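SJCHGC06286 protein (PDB 3QBR) probably regulates apoptosis as a Bcl-2 family member of Schistosoma japonicum, consistent with binding of BH domains in partner proteins. Local coordinates at residues A[38-43]-A[135-140]; A[112-117]-A[153-158]. One frame throughout, in Å; residues are numbered along the deposited sequence.

Interaction 1 of 2, residues A[38-43]-A[135-140]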
loop_
_atom_site.group_PDB
_atom_site.type_symbol
_atom_site.label_atom_id
_atom_site.label_comp_id
_atom_site.label_asym_id
_atom_site.label_seq_id
_atom_site.Cartn_x
_atom_site.Cartn_y
_atom_site.Cartn_z
ATOM N N THR A 38 -12.460 -5.280 -8.603
ATOM C CA THR A 38 -12.613 -3.896 -9.027
ATOM C C THR A 38 -14.018 -3.388 -8.722
ATOM O O THR A 38 -14.198 -2.310 -8.131
ATOM C CB THR A 38 -12.383 -3.701 -10.503
ATOM O OG1 THR A 38 -11.066 -4.141 -10.856
ATOM C CG2 THR A 38 -12.515 -2.229 -10.809
ATOM N N ASP A 39 -15.008 -4.181 -9.132
ATOM C CA ASP A 39 -16.411 -3.876 -8.869
ATOM C C ASP A 39 -16.751 -3.838 -7.389
ATOM O O ASP A 39 -17.432 -2.918 -6.929
ATOM C CB ASP A 39 -17.321 -4.897 -9.554
ATOM C CG ASP A 39 -17.470 -4.650 -11.063
ATOM O OD1 ASP A 39 -16.722 -3.817 -11.649
ATOM O OD2 ASP A 39 -18.353 -5.299 -11.663
ATOM N N TYR A 40 -16.312 -4.843 -6.636
ATOM C CA TYR A 40 -16.600 -4.823 -5.207
ATOM C C TYR A 40 -15.990 -3.571 -4.569
ATOM O O TYR A 40 -16.643 -2.867 -3.786
ATOM C CB TYR A 40 -16.137 -6.114 -4.518
ATOM C CG TYR A 40 -16.078 -5.990 -3.009
ATOM C CD1 TYR A 40 -17.229 -6.130 -2.225
ATOM C CD2 TYR A 40 -14.869 -5.727 -2.359
ATOM C CE1 TYR A 40 -17.176 -5.996 -0.824
ATOM C CE2 TYR A 40 -14.804 -5.586 -0.969
ATOM C CZ TYR A 40 -15.946 -5.725 -0.206
ATOM O OH TYR A 40 -15.854 -5.588 1.165
ATOM N N LEU A 41 -14.753 -3.256 -4.933
ATOM C CA LEU A 41 -14.099 -2.092 -4.334
ATOM C C LEU A 41 -14.705 -0.771 -4.806
ATOM O O LEU A 41 -14.795 0.197 -4.059
ATOM C CB LEU A 41 -12.607 -2.102 -4.648
ATOM C CG LEU A 41 -11.787 -3.212 -3.987
ATOM C CD1 LEU A 41 -10.347 -3.173 -4.488
ATOM C CD2 LEU A 41 -11.846 -3.092 -2.461
ATOM N N THR A 42 -15.103 -0.732 -6.063
ATOM C CA THR A 42 -15.610 0.490 -6.619
ATOM C C THR A 42 -16.907 0.858 -5.928
ATOM O O THR A 42 -17.144 2.027 -5.621
ATOM C CB THR A 42 -15.882 0.359 -8.111
ATOM O OG1 THR A 42 -14.655 0.094 -8.814
ATOM C CG2 THR A 42 -16.529 1.647 -8.619
ATOM N N ASP A 43 -17.740 -0.143 -5.664
ATOM C CA ASP A 43 -19.015 0.108 -4.991
ATOM C C ASP A 43 -18.820 0.456 -3.527
ATOM O O ASP A 43 -19.492 1.350 -3.012
ATOM C CB ASP A 43 -19.993 -1.064 -5.161
ATOM C CG ASP A 43 -20.292 -1.379 -6.648
ATOM O OD1 ASP A 43 -19.879 -0.601 -7.550
ATOM O OD2 ASP A 43 -20.937 -2.416 -6.913
ATOM N N ARG A 135 -7.088 -9.650 -0.032
ATOM C CA ARG A 135 -7.390 -10.832 0.774
ATOM C C ARG A 135 -8.546 -10.558 1.709
ATOM O O ARG A 135 -9.350 -11.434 1.978
ATOM C CB ARG A 135 -6.171 -11.313 1.564
ATOM C CG ARG A 135 -5.074 -11.868 0.683
ATOM C CD ARG A 135 -4.209 -12.881 1.425
ATOM N NE ARG A 135 -4.892 -14.159 1.633
ATOM C CZ ARG A 135 -4.295 -15.346 1.551
ATOM N NH1 ARG A 135 -3.006 -15.425 1.249
ATOM N NH2 ARG A 135 -4.986 -16.460 1.752
ATOM N N LEU A 136 -8.610 -9.340 2.219
ATOM C CA LEU A 136 -9.726 -8.909 3.048
ATOM C C LEU A 136 -11.051 -8.960 2.288
ATOM O O LEU A 136 -12.112 -9.193 2.863
ATOM C CB LEU A 136 -9.477 -7.482 3.536
ATOM C CG LEU A 136 -8.633 -7.340 4.800
ATOM C CD1 LEU A 136 -8.089 -5.920 4.915
ATOM C CD2 LEU A 136 -9.466 -7.714 6.032
ATOM N N SER A 137 -10.988 -8.734 0.986
ATOM C CA SER A 137 -12.200 -8.571 0.207
ATOM C C SER A 137 -12.800 -9.903 -0.263
ATOM O O SER A 137 -13.985 -9.958 -0.622
ATOM C CB SER A 137 -11.976 -7.583 -0.945
ATOM O OG SER A 137 -11.158 -8.141 -1.940
ATOM N N LYS A 138 -11.997 -10.969 -0.238
ATOM C CA LYS A 138 -12.534 -12.323 -0.415
ATOM C C LYS A 138 -13.769 -12.572 0.469
ATOM O O LYS A 138 -14.707 -13.221 0.038
ATOM C CB LYS A 138 -11.474 -13.412 -0.165
ATOM C CG LYS A 138 -10.365 -13.510 -1.223
ATOM C CD LYS A 138 -10.915 -13.797 -2.629
ATOM C CE LYS A 138 -9.799 -13.875 -3.677
ATOM N NZ LYS A 138 -10.306 -14.076 -5.077
ATOM N N HIS A 139 -13.767 -12.057 1.696
ATOM C CA HIS A 139 -14.901 -12.220 2.595
ATOM C C HIS A 139 -15.597 -10.900 2.891
ATOM O O HIS A 139 -16.278 -10.768 3.908
ATOM C CB HIS A 139 -14.455 -12.809 3.930
ATOM C CG HIS A 139 -13.709 -14.094 3.806
ATOM N ND1 HIS A 139 -14.201 -15.177 3.110
ATOM C CD2 HIS A 139 -12.511 -14.479 4.302
ATOM C CE1 HIS A 139 -13.334 -16.169 3.172
ATOM N NE2 HIS A 139 -12.302 -15.773 3.893
ATOM N N GLY A 140 -15.421 -9.915 2.024
ATOM C CA GLY A 140 -16.116 -8.663 2.214
ATOM C C GLY A 140 -15.855 -7.957 3.522
ATOM O O GLY A 140 -16.782 -7.505 4.173
#
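A near-trans chi1 of 165° swings the phenol of Tyr40 off helix 35-48 and toward Ser137 and Gly140, in the C-terminal part of helix 119-137 and the turn that follows. The contact belongs to the Bcl-2 helical bundle, here a C-terminally truncated form of the protein, and joins an N-terminal helix to the chain reversal between helices 119-137 and 142-159. The ring meets Ser137 along one side: CE2 of Tyr40 is 3.5 Å from CB of Ser137 and CD2 of Tyr40 is 3.7 Å from the same carbon, while the carbonyl oxygen of Ser137 lies over one ring face. OG of Ser137, set between its backbone N and carbonyl carbon (chi1 71°), is hydrogen-bonded to OD1 of Asp37 and to O of Leu134, which ties it both to helix 35-48 and to its own helix. Gly140 has positive phi and is the C' residue of a Schellman motif, in which its N bonds to O of Ser137 (3.0 Å) and N of His141 pairs with O of Leu136. The neighbouring Leu41 packs on Leu30 of helix 17-31, and Tyr40 also touches Ser142 of helix 142-159. Farther out along the phenol, CZ of Tyr40 lies 3.8 Å from CA of Gly140, and the hydroxyl makes a van der Waals contact with the glycine backbone, OH of Tyr40 reaching CA of Gly140 at 3.3 Å.

Interaction 2 of 2, residues A[112-117]-A[153-158]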
loop_
_atom_site.group_PDB
_atom_site.type_symbol
_atom_site.label_atom_id
_atom_site.label_comp_id
_atom_site.label_asym_id
_atom_site.label_seq_id
_atom_site.Cartn_x
_atom_site.Cartn_y
_atom_site.Cartn_z
ATOM N N GLY A 112 8.385 -1.028 10.824
ATOM C CA GLY A 112 9.445 -1.903 10.370
ATOM C C GLY A 112 9.883 -1.633 8.945
ATOM O O GLY A 112 11.077 -1.595 8.661
ATOM N N LEU A 113 8.922 -1.455 8.041
ATOM C CA LEU A 113 9.236 -1.184 6.638
ATOM C C LEU A 113 10.028 0.110 6.473
ATOM O O LEU A 113 10.856 0.245 5.562
ATOM C CB LEU A 113 7.950 -1.109 5.793
ATOM C CG LEU A 113 8.121 -0.660 4.329
ATOM C CD1 LEU A 113 9.079 -1.548 3.525
ATOM C CD2 LEU A 113 6.781 -0.567 3.617
ATOM N N PHE A 114 9.768 1.064 7.356
ATOM C CA PHE A 114 10.201 2.438 7.109
ATOM C C PHE A 114 11.372 2.943 7.971
ATOM O O PHE A 114 11.639 4.153 8.008
ATOM C CB PHE A 114 8.999 3.416 7.108
ATOM C CG PHE A 114 8.213 3.405 5.811
ATOM C CD1 PHE A 114 8.844 3.667 4.599
ATOM C CD2 PHE A 114 6.855 3.117 5.802
ATOM C CE1 PHE A 114 8.135 3.627 3.390
ATOM C CE2 PHE A 114 6.136 3.090 4.608
ATOM C CZ PHE A 114 6.773 3.346 3.400
ATOM N N GLU A 115 12.090 2.013 8.612
ATOM C CA GLU A 115 13.326 2.344 9.336
ATOM C C GLU A 115 14.223 3.255 8.496
ATOM O O GLU A 115 14.954 4.076 9.024
ATOM C CB GLU A 115 14.088 1.085 9.723
ATOM C CG GLU A 115 13.547 0.379 10.946
ATOM C CD GLU A 115 13.905 -1.097 10.968
ATOM O OE1 GLU A 115 14.245 -1.647 9.900
ATOM O OE2 GLU A 115 13.834 -1.715 12.050
ATOM N N LYS A 116 14.163 3.098 7.183
ATOM C CA LYS A 116 14.788 4.043 6.274
ATOM C C LYS A 116 13.743 4.451 5.235
ATOM O O LYS A 116 12.762 3.728 5.020
ATOM C CB LYS A 116 16.020 3.434 5.580
ATOM C CG LYS A 116 16.816 4.473 4.758
ATOM C CD LYS A 116 17.381 3.913 3.446
ATOM C CE LYS A 116 18.091 4.993 2.623
ATOM N NZ LYS A 116 18.258 4.598 1.192
ATOM N N LEU A 117 13.956 5.597 4.588
ATOM C CA LEU A 117 13.052 6.065 3.553
ATOM C C LEU A 117 13.721 6.062 2.199
ATOM O O LEU A 117 14.842 6.537 2.043
ATOM C CB LEU A 117 12.587 7.494 3.839
ATOM C CG LEU A 117 12.023 7.747 5.224
ATOM C CD1 LEU A 117 11.399 9.109 5.300
ATOM C CD2 LEU A 117 11.038 6.670 5.549
ATOM N N SER A 153 -2.938 6.435 4.999
ATOM C CA SER A 153 -2.997 7.880 4.757
ATOM C C SER A 153 -2.444 8.726 5.890
ATOM O O SER A 153 -1.650 9.633 5.628
ATOM C CB SER A 153 -4.429 8.340 4.452
ATOM O OG SER A 153 -4.845 7.875 3.177
ATOM N N GLN A 154 -2.880 8.462 7.127
ATOM C CA GLN A 154 -2.340 9.179 8.291
ATOM C C GLN A 154 -0.829 8.976 8.427
ATOM O O GLN A 154 -0.083 9.931 8.583
ATOM C CB GLN A 154 -3.005 8.736 9.594
ATOM C CG GLN A 154 -4.438 9.149 9.756
ATOM C CD GLN A 154 -5.211 8.160 10.613
ATOM O OE1 GLN A 154 -4.624 7.289 11.263
ATOM N NE2 GLN A 154 -6.534 8.283 10.609
ATOM N N TYR A 155 -0.397 7.720 8.359
ATOM C CA TYR A 155 0.995 7.355 8.573
ATOM C C TYR A 155 1.849 8.077 7.569
ATOM O O TYR A 155 2.915 8.604 7.910
ATOM C CB TYR A 155 1.205 5.839 8.446
ATOM C CG TYR A 155 2.615 5.406 8.785
ATOM C CD1 TYR A 155 3.605 5.346 7.808
ATOM C CD2 TYR A 155 2.966 5.086 10.099
ATOM C CE1 TYR A 155 4.912 4.966 8.125
ATOM C CE2 TYR A 155 4.252 4.691 10.430
ATOM C CZ TYR A 155 5.231 4.634 9.442
ATOM O OH TYR A 155 6.517 4.236 9.784
ATOM N N SER A 156 1.375 8.101 6.330
ATOM C CA SER A 156 2.058 8.845 5.273
ATOM C C SER A 156 2.251 10.322 5.606
ATOM O O SER A 156 3.277 10.920 5.275
ATOM C CB SER A 156 1.281 8.741 3.960
ATOM O OG SER A 156 1.745 7.646 3.192
ATOM N N ASP A 157 1.246 10.901 6.248
ATOM C CA ASP A 157 1.212 12.336 6.483
ATOM C C ASP A 157 2.089 12.643 7.686
ATOM O O ASP A 157 2.599 13.746 7.852
ATOM C CB ASP A 157 -0.234 12.774 6.734
ATOM C CG ASP A 157 -0.419 14.286 6.691
ATOM O OD1 ASP A 157 0.096 14.935 5.748
ATOM O OD2 ASP A 157 -1.101 14.819 7.595
ATOM N N GLU A 158 2.283 11.630 8.512
ATOM C CA GLU A 158 3.054 11.765 9.730
ATOM C C GLU A 158 4.549 11.497 9.554
ATOM O O GLU A 158 5.357 11.992 10.335
ATOM C CB GLU A 158 2.511 10.794 10.767
ATOM C CG GLU A 158 1.145 11.152 11.290
ATOM C CD GLU A 158 0.800 10.352 12.530
ATOM O OE1 GLU A 158 1.738 9.806 13.154
ATOM O OE2 GLU A 158 -0.398 10.264 12.878
HETATM O O HOH W 1 9.437 5.197 10.133
#
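Phe114 and Tyr155 meet rim to rim, CD2 of Phe114 lying 3.5 Å from CE1 of Tyr155, with neither ring over the face of the other. The ring centroids are 6.0 Å apart and the planes are turned by 26°. This buried pair links the end of helix 99-113 to helix 142-159 within the Bcl-2 fold, just ahead of the NWGR signature of the BH1 region that leads into helix 119-137. Tyr155 spans the gap because a chi1 of -175° extends its phenol away from its own helix, until OH of Tyr155 is 3.7 Å from CB of Phe114. That hydroxyl is hydrogen-bonded to OD1 of Asn111, in the last turn of helix 99-113. Around the pair, CG of Leu113 sits 4.1 Å above the centre of the Phe114 ring, and Ile122 and Met125 of helix 119-137 pack on Phe114 together with Arg121 of the signature. Leu107 and Leu110 of helix 99-113 touch Tyr155. Leu113 also packs on an apolar side chain of another protein chain, consistent with a partner-binding surface close by. A water bridges the two residues, donating to OH of Tyr155 at 3.1 Å and, more weakly, to O of Phe114 at 3.2 Å.

In the fold
Following the chain from the N terminus, helix 35-48 supplies the first side of interaction 1, whose other side arrives after 91 intervening residues in the C-terminal part of helix 119-137. Before that loop closes, the chain passes residues 112-117, which open interaction 2; its partner on helix 142-159 comes only after interaction 1 is complete. The two contacts therefore cross: the loop of interaction 2 contains the whole of helix 119-137, while that of interaction 1 ends in its C-terminal part. Their centres lie 25 Å apart on opposite sides of the chain's centre. Interaction 1 packs helix 35-48 against helix 119-137; interaction 2 joins the latter's two sequence neighbours, helices 99-113 and 142-159.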